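Side-chain contacts in protein (thiaminase I) (Bacillus subtilis, PDB 3THI), which degrades thiamin as a transferase, exchanging the thiazole of the vitamin for another base on its pyrimidine half: residues D115-Q120 / Y128-T133; D23-Q28 / A282-S287; M160-L165 / T173-L178; A317-Q320 / Y325-L328. All blocks are in the same frame, centred on the assembly; numbering follows the deposited sequence.

Contact 1: D115-Q120 / Y128-T133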
loop_
_atom_site.group_PDB
_atom_site.type_symbol
_atom_site.label_atom_id
_atom_site.label_comp_id
_atom_site.label_asym_id
_atom_site.label_seq_id
_atom_site.Cartn_x
_atom_site.Cartn_y
_atom_site.Cartn_z
ATOM N N ASP A 115 25.495 -6.495 3.177
ATOM C CA ASP A 115 25.644 -5.059 3.388
ATOM C C ASP A 115 25.153 -4.691 4.790
ATOM O O ASP A 115 24.102 -4.078 4.958
ATOM C CB ASP A 115 24.855 -4.301 2.315
ATOM C CG ASP A 115 25.336 -2.880 2.117
ATOM O OD1 ASP A 115 26.066 -2.343 2.977
ATOM O OD2 ASP A 115 24.971 -2.289 1.085
ATOM N N LEU A 116 25.932 -5.061 5.798
ATOM C CA LEU A 116 25.583 -4.796 7.187
ATOM C C LEU A 116 25.374 -3.315 7.506
ATOM O O LEU A 116 24.448 -2.965 8.234
ATOM C CB LEU A 116 26.646 -5.392 8.115
ATOM C CG LEU A 116 26.980 -6.871 7.908
ATOM C CD1 LEU A 116 28.072 -7.277 8.865
ATOM C CD2 LEU A 116 25.758 -7.749 8.116
ATOM N N LYS A 117 26.204 -2.449 6.927
ATOM C CA LYS A 117 26.108 -1.005 7.168
ATOM C C LYS A 117 24.745 -0.383 6.862
ATOM O O LYS A 117 24.314 0.538 7.562
ATOM C CB LYS A 117 27.200 -0.244 6.411
ATOM C CG LYS A 117 28.585 -0.469 6.962
ATOM C CD LYS A 117 29.568 0.524 6.370
ATOM C CE LYS A 117 30.957 0.339 6.946
ATOM N NZ LYS A 117 31.850 1.463 6.583
ATOM N N ILE A 118 24.089 -0.857 5.802
ATOM C CA ILE A 118 22.770 -0.353 5.425
ATOM C C ILE A 118 21.732 -0.979 6.353
ATOM O O ILE A 118 20.633 -0.446 6.526
ATOM C CB ILE A 118 22.420 -0.684 3.950
ATOM C CG1 ILE A 118 23.515 -0.163 3.018
ATOM C CG2 ILE A 118 21.102 -0.022 3.551
ATOM C CD1 ILE A 118 23.657 1.353 2.994
ATOM N N GLY A 119 22.113 -2.091 6.981
ATOM C CA GLY A 119 21.229 -2.784 7.905
ATOM C C GLY A 119 20.975 -2.004 9.179
ATOM O O GLY A 119 19.965 -2.207 9.850
ATOM N N GLN A 120 21.892 -1.102 9.513
ATOM C CA GLN A 120 21.758 -0.290 10.718
ATOM C C GLN A 120 21.059 1.047 10.484
ATOM O O GLN A 120 20.830 1.800 11.426
ATOM C CB GLN A 120 23.130 -0.074 11.368
ATOM C CG GLN A 120 24.145 0.658 10.498
ATOM C CD GLN A 120 25.545 0.635 11.094
ATOM O OE1 GLN A 120 26.015 -0.406 11.549
ATOM N NE2 GLN A 120 26.214 1.786 11.092
ATOM N N TYR A 128 21.411 8.590 3.756
ATOM C CA TYR A 128 22.218 9.521 2.977
ATOM C C TYR A 128 23.695 9.500 3.378
ATOM O O TYR A 128 24.575 9.616 2.520
ATOM C CB TYR A 128 21.678 10.949 3.092
ATOM C CG TYR A 128 22.491 11.937 2.290
ATOM C CD1 TYR A 128 22.319 12.053 0.911
ATOM C CD2 TYR A 128 23.468 12.714 2.898
ATOM C CE1 TYR A 128 23.106 12.915 0.157
ATOM C CE2 TYR A 128 24.265 13.580 2.152
ATOM C CZ TYR A 128 24.082 13.674 0.781
ATOM O OH TYR A 128 24.895 14.501 0.034
ATOM N N LYS A 129 23.969 9.381 4.675
ATOM C CA LYS A 129 25.349 9.339 5.155
ATOM C C LYS A 129 26.085 8.097 4.647
ATOM O O LYS A 129 27.309 8.077 4.603
ATOM C CB LYS A 129 25.386 9.380 6.688
ATOM C CG LYS A 129 24.996 10.740 7.254
ATOM C CD LYS A 129 25.152 10.820 8.767
ATOM C CE LYS A 129 24.612 12.147 9.290
ATOM N NZ LYS A 129 24.596 12.212 10.781
ATOM N N LYS A 130 25.323 7.081 4.247
ATOM C CA LYS A 130 25.868 5.821 3.752
ATOM C C LYS A 130 25.995 5.749 2.244
ATOM O O LYS A 130 27.027 5.341 1.726
ATOM C CB LYS A 130 25.019 4.648 4.245
ATOM C CG LYS A 130 25.057 4.472 5.749
ATOM C CD LYS A 130 26.474 4.230 6.256
ATOM C CE LYS A 130 26.501 4.212 7.778
ATOM N NZ LYS A 130 27.828 3.771 8.303
ATOM N N ILE A 131 24.935 6.116 1.535
ATOM C CA ILE A 131 24.969 6.070 0.079
ATOM C C ILE A 131 25.238 7.413 -0.602
ATOM O O ILE A 131 25.703 7.445 -1.746
ATOM C CB ILE A 131 23.709 5.412 -0.504
ATOM C CG1 ILE A 131 22.477 6.237 -0.179
ATOM C CG2 ILE A 131 23.572 3.986 0.034
ATOM C CD1 ILE A 131 21.242 5.753 -0.882
ATOM N N GLY A 132 24.939 8.517 0.079
ATOM C CA GLY A 132 25.177 9.826 -0.505
ATOM C C GLY A 132 24.310 10.201 -1.690
ATOM O O GLY A 132 23.270 9.602 -1.929
ATOM N N THR A 133 24.741 11.211 -2.430
ATOM C CA THR A 133 24.016 11.694 -3.596
ATOM C C THR A 133 24.271 10.838 -4.824
ATOM O O THR A 133 25.381 10.345 -5.022
ATOM C CB THR A 133 24.461 13.134 -3.940
ATOM O OG1 THR A 133 24.144 14.012 -2.859
ATOM C CG2 THR A 133 23.777 13.629 -5.189
HETATM O O HOH W 1 28.768 2.210 10.260
#
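The flat carboxamide of Gln120 and the ammonium end of Lys130 approach at the surface, NE2 standing 3.8 Å from NZ with no direct bond between these two donors. A water joins them instead: it accepts from Lys130 NZ at 2.7 Å and, more weakly, from Gln120 NE2. The other flat group is the Tyr128 ring, which lies within the second segment. Gly132 CA sits over one of its faces, 3.7 Å above the plane and toward the rim, while Thr133 OG1 lies at the edge in the ring plane and shares a 3.0 Å hydrogen bond with Tyr128 OH. That bond ties the residues beyond the helix back to its last turn, where Gly132 takes a positive phi.

Lys130 takes part in three of the four residue pairs that touch. Its chain bends at chi2 (-59°), which swings the outer part across toward Gln120 and Lys117. Lys117 CD passes 4.2 Å from Lys130 NZ; the two ammonium groups stay farther apart, and Lys117 extends away. On the buried side of these polar groups, Ile118 CD1 meets Lys130 CB at 3.8 Å and Ile131 CG2 at 4.0 Å.

The short, weakly hydrogen-bonded turn at 116-119 leans on helix 124-131 near the surface, with Ile118 also resting on Leu109 and Tyr111 of strand 96-112. Asp115 forms a salt bridge with Arg226, and Ile131 and Tyr128 pack against helix 186-199.

Contact 2: D23-Q28 / A282-S287; sequences DQWQRQ and ANVMAS
Val284 points into the face of helix 14-28 formed by Gln24, Trp25 and Gln28. This is a helix-helix packing contact, consistent with the alpha/beta lobes of the periplasmic-binding-protein clan, to which the thiaminase-1 family belongs. The axes of 23-28 and 282-286 approach to 9.5 Å and cross at 131°, so the helices run in roughly opposed directions.

From CB of Val284 the side chain forks into two methyl groups with separate tasks. CG1, anti to the backbone N (chi1 167°), presses on Gln24 CB at 3.6 Å and also reaches the backbone at Trp25 N, 3.8 Å away. CG2 branches the other way, into the angle between Trp25 and Gln28: it meets Trp25 CE3 at 4.0 Å, at the edge and in the plane of the indole, and Gln28 NE2 comes to 3.4 Å from it. An alanine here would probably leave a gap between the helices, with Gln24 CB, the indole edge and the Gln28 amide all deprived of the methyl groups they rest on.

No hydrogen bond crosses between the two segments. Both helices also lean on strand 2-6, through Trp25 on Leu3 and Met285 on Val5. Within helix 14-28, Arg27 reaches back one turn to Asp23, NH2 standing 2.7 Å from OD2 in a salt bridge. The indole itself is fixed by its NE1, hydrogen-bonded to the carbonyl oxygen of Val32.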
loop_
_atom_site.group_PDB
_atom_site.type_symbol
_atom_site.label_atom_id
_atom_site.label_comp_id
_atom_site.label_asym_id
_atom_site.label_seq_id
_atom_site.Cartn_x
_atom_site.Cartn_y
_atom_site.Cartn_z
ATOM N N ASP A 23 -13.333 -18.552 -5.998
ATOM C CA ASP A 23 -13.288 -19.854 -5.354
ATOM C C ASP A 23 -13.901 -19.807 -3.958
ATOM O O ASP A 23 -14.784 -20.605 -3.638
ATOM C CB ASP A 23 -11.849 -20.361 -5.282
ATOM C CG ASP A 23 -11.749 -21.762 -4.719
ATOM O OD1 ASP A 23 -12.709 -22.553 -4.879
ATOM O OD2 ASP A 23 -10.700 -22.073 -4.122
ATOM N N GLN A 24 -13.451 -18.863 -3.136
ATOM C CA GLN A 24 -13.985 -18.742 -1.780
ATOM C C GLN A 24 -15.472 -18.351 -1.749
ATOM O O GLN A 24 -16.218 -18.811 -0.876
ATOM C CB GLN A 24 -13.148 -17.769 -0.954
ATOM C CG GLN A 24 -11.730 -18.242 -0.732
ATOM C CD GLN A 24 -11.663 -19.498 0.102
ATOM O OE1 GLN A 24 -12.452 -19.690 1.020
ATOM N NE2 GLN A 24 -10.706 -20.361 -0.207
ATOM N N TRP A 25 -15.904 -17.523 -2.700
ATOM C CA TRP A 25 -17.308 -17.117 -2.776
ATOM C C TRP A 25 -18.189 -18.321 -3.133
ATOM O O TRP A 25 -19.210 -18.560 -2.492
ATOM C CB TRP A 25 -17.501 -16.030 -3.829
ATOM C CG TRP A 25 -18.932 -15.583 -3.998
ATOM C CD1 TRP A 25 -19.685 -15.660 -5.138
ATOM C CD2 TRP A 25 -19.759 -14.927 -3.021
ATOM N NE1 TRP A 25 -20.919 -15.082 -4.937
ATOM C CE2 TRP A 25 -20.989 -14.625 -3.647
ATOM C CE3 TRP A 25 -19.575 -14.570 -1.676
ATOM C CZ2 TRP A 25 -22.032 -13.974 -2.979
ATOM C CZ3 TRP A 25 -20.615 -13.926 -1.012
ATOM C CH2 TRP A 25 -21.827 -13.636 -1.666
ATOM N N GLN A 26 -17.781 -19.069 -4.159
ATOM C CA GLN A 26 -18.508 -20.258 -4.614
ATOM C C GLN A 26 -18.688 -21.335 -3.548
ATOM O O GLN A 26 -19.649 -22.102 -3.593
ATOM C CB GLN A 26 -17.816 -20.875 -5.831
ATOM C CG GLN A 26 -18.119 -20.166 -7.139
ATOM C CD GLN A 26 -17.322 -20.722 -8.311
ATOM O OE1 GLN A 26 -16.237 -21.293 -8.130
ATOM N NE2 GLN A 26 -17.851 -20.545 -9.522
ATOM N N ARG A 27 -17.767 -21.393 -2.591
ATOM C CA ARG A 27 -17.832 -22.394 -1.532
ATOM C C ARG A 27 -19.042 -22.234 -0.605
ATOM O O ARG A 27 -19.590 -23.224 -0.106
ATOM C CB ARG A 27 -16.516 -22.423 -0.734
ATOM C CG ARG A 27 -15.315 -22.877 -1.570
ATOM C CD ARG A 27 -14.082 -23.210 -0.735
ATOM N NE ARG A 27 -12.929 -23.523 -1.587
ATOM C CZ ARG A 27 -11.657 -23.515 -1.184
ATOM N NH1 ARG A 27 -11.351 -23.216 0.073
ATOM N NH2 ARG A 27 -10.681 -23.774 -2.048
ATOM N N GLN A 28 -19.488 -20.994 -0.426
ATOM C CA GLN A 28 -20.626 -20.700 0.439
ATOM C C GLN A 28 -21.831 -20.128 -0.300
ATOM O O GLN A 28 -22.954 -20.235 0.168
ATOM C CB GLN A 28 -20.193 -19.790 1.601
ATOM C CG GLN A 28 -19.074 -18.789 1.267
ATOM C CD GLN A 28 -17.879 -18.870 2.231
ATOM O OE1 GLN A 28 -17.119 -19.844 2.225
ATOM N NE2 GLN A 28 -17.701 -17.831 3.043
ATOM N N ALA A 282 -18.006 -9.037 0.783
ATOM C CA ALA A 282 -16.940 -8.189 1.312
ATOM C C ALA A 282 -16.124 -8.976 2.345
ATOM O O ALA A 282 -14.899 -8.949 2.342
ATOM C CB ALA A 282 -17.539 -6.938 1.953
ATOM N N ASN A 283 -16.821 -9.703 3.210
ATOM C CA ASN A 283 -16.171 -10.509 4.231
ATOM C C ASN A 283 -15.318 -11.621 3.646
ATOM O O ASN A 283 -14.203 -11.860 4.118
ATOM C CB ASN A 283 -17.204 -11.069 5.201
ATOM C CG ASN A 283 -17.422 -10.157 6.386
ATOM O OD1 ASN A 283 -16.545 -10.014 7.242
ATOM N ND2 ASN A 283 -18.572 -9.505 6.425
ATOM N N VAL A 284 -15.848 -12.303 2.631
ATOM C CA VAL A 284 -15.122 -13.376 1.950
ATOM C C VAL A 284 -13.857 -12.768 1.334
ATOM O O VAL A 284 -12.757 -13.259 1.549
ATOM C CB VAL A 284 -15.986 -14.041 0.830
ATOM C CG1 VAL A 284 -15.119 -14.908 -0.067
ATOM C CG2 VAL A 284 -17.099 -14.895 1.442
ATOM N N MET A 285 -14.014 -11.655 0.628
ATOM C CA MET A 285 -12.883 -10.996 -0.010
ATOM C C MET A 285 -11.809 -10.590 0.974
ATOM O O MET A 285 -10.638 -10.547 0.632
ATOM C CB MET A 285 -13.356 -9.781 -0.787
ATOM C CG MET A 285 -14.255 -10.121 -1.945
ATOM S SD MET A 285 -14.858 -8.666 -2.779
ATOM C CE MET A 285 -13.384 -8.143 -3.577
ATOM N N ALA A 286 -12.208 -10.329 2.214
ATOM C CA ALA A 286 -11.276 -9.928 3.259
ATOM C C ALA A 286 -10.940 -11.087 4.205
ATOM O O ALA A 286 -10.124 -10.931 5.126
ATOM C CB ALA A 286 -11.861 -8.755 4.046
ATOM N N SER A 287 -11.541 -12.255 3.967
ATOM C CA SER A 287 -11.305 -13.408 4.837
ATOM C C SER A 287 -9.862 -13.850 4.774
ATOM O O SER A 287 -9.175 -13.623 3.773
ATOM C CB SER A 287 -12.215 -14.594 4.488
ATOM O OG SER A 287 -11.682 -15.374 3.424
#

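Contact 3: M160-L165 / T173-L178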
loop_
_atom_site.group_PDB
_atom_site.type_symbol
_atom_site.label_atom_id
_atom_site.label_comp_id
_atom_site.label_asym_id
_atom_site.label_seq_id
_atom_site.Cartn_x
_atom_site.Cartn_y
_atom_site.Cartn_z
ATOM N N MET A 160 3.532 10.868 -0.263
ATOM C CA MET A 160 4.758 10.814 0.518
ATOM C C MET A 160 4.878 12.087 1.346
ATOM O O MET A 160 5.259 12.048 2.518
ATOM C CB MET A 160 5.956 10.641 -0.397
ATOM C CG MET A 160 5.986 9.289 -1.059
ATOM S SD MET A 160 7.351 9.134 -2.195
ATOM C CE MET A 160 8.714 8.893 -1.059
ATOM N N TYR A 161 4.483 13.206 0.742
ATOM C CA TYR A 161 4.503 14.502 1.412
ATOM C C TYR A 161 3.651 14.468 2.697
ATOM O O TYR A 161 4.112 14.834 3.786
ATOM C CB TYR A 161 3.972 15.597 0.464
ATOM C CG TYR A 161 3.898 16.963 1.112
ATOM C CD1 TYR A 161 5.021 17.791 1.158
ATOM C CD2 TYR A 161 2.732 17.396 1.752
ATOM C CE1 TYR A 161 4.995 19.014 1.829
ATOM C CE2 TYR A 161 2.698 18.626 2.432
ATOM C CZ TYR A 161 3.837 19.421 2.462
ATOM O OH TYR A 161 3.827 20.620 3.125
ATOM N N LEU A 162 2.407 14.018 2.554
ATOM C CA LEU A 162 1.461 13.954 3.664
ATOM C C LEU A 162 1.856 12.977 4.755
ATOM O O LEU A 162 1.592 13.215 5.928
ATOM C CB LEU A 162 0.063 13.658 3.130
ATOM C CG LEU A 162 -0.470 14.813 2.280
ATOM C CD1 LEU A 162 -1.784 14.452 1.630
ATOM C CD2 LEU A 162 -0.644 16.010 3.160
ATOM N N GLU A 163 2.480 11.872 4.367
ATOM C CA GLU A 163 2.933 10.893 5.342
ATOM C C GLU A 163 4.105 11.488 6.115
ATOM O O GLU A 163 4.151 11.414 7.347
ATOM C CB GLU A 163 3.378 9.600 4.657
ATOM C CG GLU A 163 2.246 8.819 4.032
ATOM C CD GLU A 163 2.616 7.384 3.784
ATOM O OE1 GLU A 163 3.689 7.148 3.204
ATOM O OE2 GLU A 163 1.835 6.487 4.167
ATOM N N ALA A 164 5.047 12.072 5.377
ATOM C CA ALA A 164 6.216 12.695 5.977
ATOM C C ALA A 164 5.793 13.786 6.949
ATOM O O ALA A 164 6.353 13.901 8.035
ATOM C CB ALA A 164 7.120 13.290 4.888
ATOM N N LEU A 165 4.782 14.563 6.567
ATOM C CA LEU A 165 4.298 15.656 7.405
ATOM C C LEU A 165 3.828 15.153 8.763
ATOM O O LEU A 165 4.014 15.826 9.775
ATOM C CB LEU A 165 3.179 16.426 6.702
ATOM C CG LEU A 165 2.768 17.752 7.343
ATOM C CD1 LEU A 165 3.958 18.680 7.385
ATOM C CD2 LEU A 165 1.623 18.390 6.568
ATOM N N THR A 173 -2.830 12.109 12.170
ATOM C CA THR A 173 -4.035 12.808 11.755
ATOM C C THR A 173 -4.629 12.092 10.549
ATOM O O THR A 173 -3.901 11.483 9.763
ATOM C CB THR A 173 -3.782 14.285 11.380
ATOM O OG1 THR A 173 -5.003 14.853 10.903
ATOM C CG2 THR A 173 -2.734 14.424 10.301
ATOM N N GLU A 174 -5.953 12.097 10.449
ATOM C CA GLU A 174 -6.615 11.487 9.309
ATOM C C GLU A 174 -6.803 12.540 8.228
ATOM O O GLU A 174 -7.441 12.290 7.204
ATOM C CB GLU A 174 -7.965 10.896 9.708
ATOM C CG GLU A 174 -7.845 9.746 10.682
ATOM C CD GLU A 174 -9.104 8.920 10.786
ATOM O OE1 GLU A 174 -10.179 9.431 10.428
ATOM O OE2 GLU A 174 -9.015 7.759 11.237
ATOM N N TYR A 175 -6.250 13.724 8.480
ATOM C CA TYR A 175 -6.326 14.847 7.562
ATOM C C TYR A 175 -7.734 15.211 7.120
ATOM O O TYR A 175 -7.952 15.453 5.930
ATOM C CB TYR A 175 -5.468 14.592 6.330
ATOM C CG TYR A 175 -3.983 14.715 6.569
ATOM C CD1 TYR A 175 -3.395 15.956 6.840
ATOM C CD2 TYR A 175 -3.153 13.598 6.467
ATOM C CE1 TYR A 175 -2.016 16.075 6.993
ATOM C CE2 TYR A 175 -1.778 13.708 6.614
ATOM C CZ TYR A 175 -1.217 14.941 6.872
ATOM O OH TYR A 175 0.146 15.028 6.978
ATOM N N ASP A 176 -8.690 15.222 8.059
ATOM C CA ASP A 176 -10.077 15.604 7.755
ATOM C C ASP A 176 -9.960 16.940 7.062
ATOM O O ASP A 176 -10.654 17.231 6.083
ATOM C CB ASP A 176 -10.913 15.756 9.034
ATOM C CG ASP A 176 -11.469 14.431 9.531
ATOM O OD1 ASP A 176 -11.600 13.497 8.705
ATOM O OD2 ASP A 176 -11.774 14.318 10.740
ATOM N N LEU A 177 -9.038 17.736 7.586
ATOM C CA LEU A 177 -8.712 19.026 7.025
ATOM C C LEU A 177 -7.320 18.793 6.437
ATOM O O LEU A 177 -6.406 18.357 7.142
ATOM C CB LEU A 177 -8.648 20.084 8.124
ATOM C CG LEU A 177 -8.514 21.522 7.632
ATOM C CD1 LEU A 177 -9.765 21.900 6.838
ATOM C CD2 LEU A 177 -8.325 22.455 8.829
ATOM N N LEU A 178 -7.191 18.948 5.125
ATOM C CA LEU A 178 -5.895 18.774 4.478
ATOM C C LEU A 178 -5.056 20.047 4.646
ATOM O O LEU A 178 -5.593 21.153 4.676
ATOM C CB LEU A 178 -6.091 18.384 3.015
ATOM C CG LEU A 178 -6.566 16.926 2.936
ATOM C CD1 LEU A 178 -7.417 16.706 1.704
ATOM C CD2 LEU A 178 -5.364 15.977 2.974
#
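Tyr175 OH donates to the backbone oxygen of Leu162, at 2.5 Å, the one hydrogen bond between 160-165 and 173-178. The hydroxyl lies in the carbonyl plane, on a lone pair, with a C=O...donor angle of 131°. Leu165, one turn on, packs against the phenol oxygen, its CB 3.4 Å from Tyr175 OH.

The ring is gripped on both faces. Leu162 CD2 stands over one, toward the rim, in a CH-pi contact 4.2 Å from the centroid; Thr173 CG2 covers the opposite face, 3.6 Å above the plane and over its centre. Thr173 also fixes the backbone, since its OG1 accepts from Tyr175 N at 2.9 Å in an ST turn. A phenylalanine in place of Tyr175 lacks the hydroxyl, so Leu162 O would probably be left without this donor and the ring held by packing alone. The other methyl of Leu162, CD1, touches Leu178 CD2 at 4.1 Å.

The loop 173-178 is thereby folded back onto helix 154-169, on its way to helix 186-199. Leu162 and Leu178 both rest on Trp349 of helix 346-353, while Leu165 touches Val188 of helix 186-199.

Contact 4: A317-Q320 / Y325-L328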
loop_
_atom_site.group_PDB
_atom_site.type_symbol
_atom_site.label_atom_id
_atom_site.label_comp_id
_atom_site.label_asym_id
_atom_site.label_seq_id
_atom_site.Cartn_x
_atom_site.Cartn_y
_atom_site.Cartn_z
ATOM N N ALA A 317 -0.392 -18.506 8.903
ATOM C CA ALA A 317 -0.434 -19.537 7.869
ATOM C C ALA A 317 0.657 -19.466 6.803
ATOM O O ALA A 317 1.122 -20.503 6.314
ATOM C CB ALA A 317 -1.802 -19.551 7.206
ATOM N N LEU A 318 1.076 -18.257 6.439
ATOM C CA LEU A 318 2.093 -18.097 5.404
ATOM C C LEU A 318 3.533 -18.308 5.824
ATOM O O LEU A 318 4.304 -18.903 5.076
ATOM C CB LEU A 318 1.974 -16.726 4.736
ATOM C CG LEU A 318 0.785 -16.470 3.816
ATOM C CD1 LEU A 318 0.820 -15.032 3.341
ATOM C CD2 LEU A 318 0.812 -17.421 2.630
ATOM N N MET A 319 3.893 -17.852 7.021
ATOM C CA MET A 319 5.279 -17.941 7.489
ATOM C C MET A 319 5.939 -19.319 7.566
ATOM O O MET A 319 7.167 -19.418 7.571
ATOM C CB MET A 319 5.467 -17.177 8.803
ATOM C CG MET A 319 4.778 -17.777 10.007
ATOM S SD MET A 319 5.292 -16.928 11.518
ATOM C CE MET A 319 4.245 -15.434 11.474
ATOM N N GLN A 320 5.136 -20.378 7.600
ATOM C CA GLN A 320 5.663 -21.740 7.652
ATOM C C GLN A 320 6.444 -21.975 6.363
ATOM O O GLN A 320 7.643 -22.260 6.393
ATOM C CB GLN A 320 4.514 -22.751 7.735
ATOM C CG GLN A 320 3.426 -22.408 8.744
ATOM C CD GLN A 320 2.215 -23.323 8.630
ATOM O OE1 GLN A 320 1.453 -23.251 7.656
ATOM N NE2 GLN A 320 2.028 -24.187 9.627
ATOM N N TYR A 325 7.415 -13.788 5.600
ATOM C CA TYR A 325 6.197 -13.327 6.253
ATOM C C TYR A 325 6.286 -13.222 7.774
ATOM O O TYR A 325 5.415 -12.633 8.415
ATOM C CB TYR A 325 5.006 -14.181 5.823
ATOM C CG TYR A 325 4.363 -13.638 4.574
ATOM C CD1 TYR A 325 3.453 -12.578 4.648
ATOM C CD2 TYR A 325 4.686 -14.148 3.316
ATOM C CE1 TYR A 325 2.875 -12.040 3.500
ATOM C CE2 TYR A 325 4.119 -13.618 2.161
ATOM C CZ TYR A 325 3.208 -12.568 2.260
ATOM O OH TYR A 325 2.587 -12.083 1.132
ATOM N N SER A 326 7.343 -13.790 8.347
ATOM C CA SER A 326 7.562 -13.728 9.789
ATOM C C SER A 326 8.061 -12.306 10.070
ATOM O O SER A 326 7.554 -11.608 10.954
ATOM C CB SER A 326 8.609 -14.770 10.203
ATOM O OG SER A 326 8.781 -14.809 11.608
ATOM N N GLU A 327 9.010 -11.856 9.256
ATOM C CA GLU A 327 9.565 -10.518 9.386
ATOM C C GLU A 327 8.500 -9.455 9.066
ATOM O O GLU A 327 8.402 -8.436 9.745
ATOM C CB GLU A 327 10.760 -10.377 8.457
ATOM C CG GLU A 327 11.602 -9.150 8.740
ATOM C CD GLU A 327 12.893 -9.127 7.943
ATOM O OE1 GLU A 327 13.270 -10.173 7.353
ATOM O OE2 GLU A 327 13.523 -8.057 7.910
ATOM N N LEU A 328 7.682 -9.721 8.050
ATOM C CA LEU A 328 6.615 -8.802 7.658
ATOM C C LEU A 328 5.558 -8.712 8.760
ATOM O O LEU A 328 5.002 -7.650 9.018
ATOM C CB LEU A 328 5.970 -9.268 6.346
ATOM C CG LEU A 328 6.856 -9.368 5.090
ATOM C CD1 LEU A 328 6.032 -9.868 3.918
ATOM C CD2 LEU A 328 7.481 -8.018 4.745
#
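The main interaction is a CH-pi contact between Leu318 and Tyr325. The methyl CD1 of Leu318 sits almost squarely over the ring centre, 3.5 Å from the centroid and only 9° off the ring normal, its nearest carbons being CZ and CE1 of Tyr325, both at 3.6 Å. With CG anti to the carbonyl carbon (chi1 -71°), the leucine chain is laid along the face, so that CB adds a second touch at Tyr325 CG, 3.9 Å away. On the opposite face Leu328 CD1 lies toward the rim, so a leucine methyl lies on each face; the ring of Tyr306 also meets that of Tyr325, at a shallow angle between the planes.

Plain apolar contact continues beside the ring at its root. Met319 CB faces Tyr325 CB at 4.3 Å and approaches the backbone at Ser326 N, 3.9 Å away.

A looser sulfur contact completes the set. With CG between the backbone N and the carbonyl carbon (chi1 69°), Met319 holds SD 4.1 Å from Ser326 OG, and the bend at chi3 turns CE toward Ser326 CA.

The turn between helix 312-318 and helix 324-332 is thus closed by methyl groups on an aromatic face, which leaves the phenol hydroxyl to bond to the carbonyl oxygen of Leu307, while Leu295 of helix 288-295 touches both Leu318 and Tyr325. The chemistry implies hydrophobic closure with one polar anchor at the ring's far end.

How the contacts relate
Contact 2 joins distant parts of the chain: 23-28 comes first and 282-287 some 250 residues later, and contacts 1 and 3 are nested in the loop it closes, while contact 4 follows it. Contacts 1 and 2 lie on opposite sides of the chain's centre, their centres 44 Å apart; contacts 2 and 4 are closer, at 22 Å. No two contacts touch, yet they share elements: helix 186-199 borders contacts 1 and 3, helix 288-295 contacts 2 and 4, and strand 96-112 contacts 1 and 2. Contact 2 thus brings an early and a late helix together, whereas contacts 1, 3 and 4 fix local turns around the same framework.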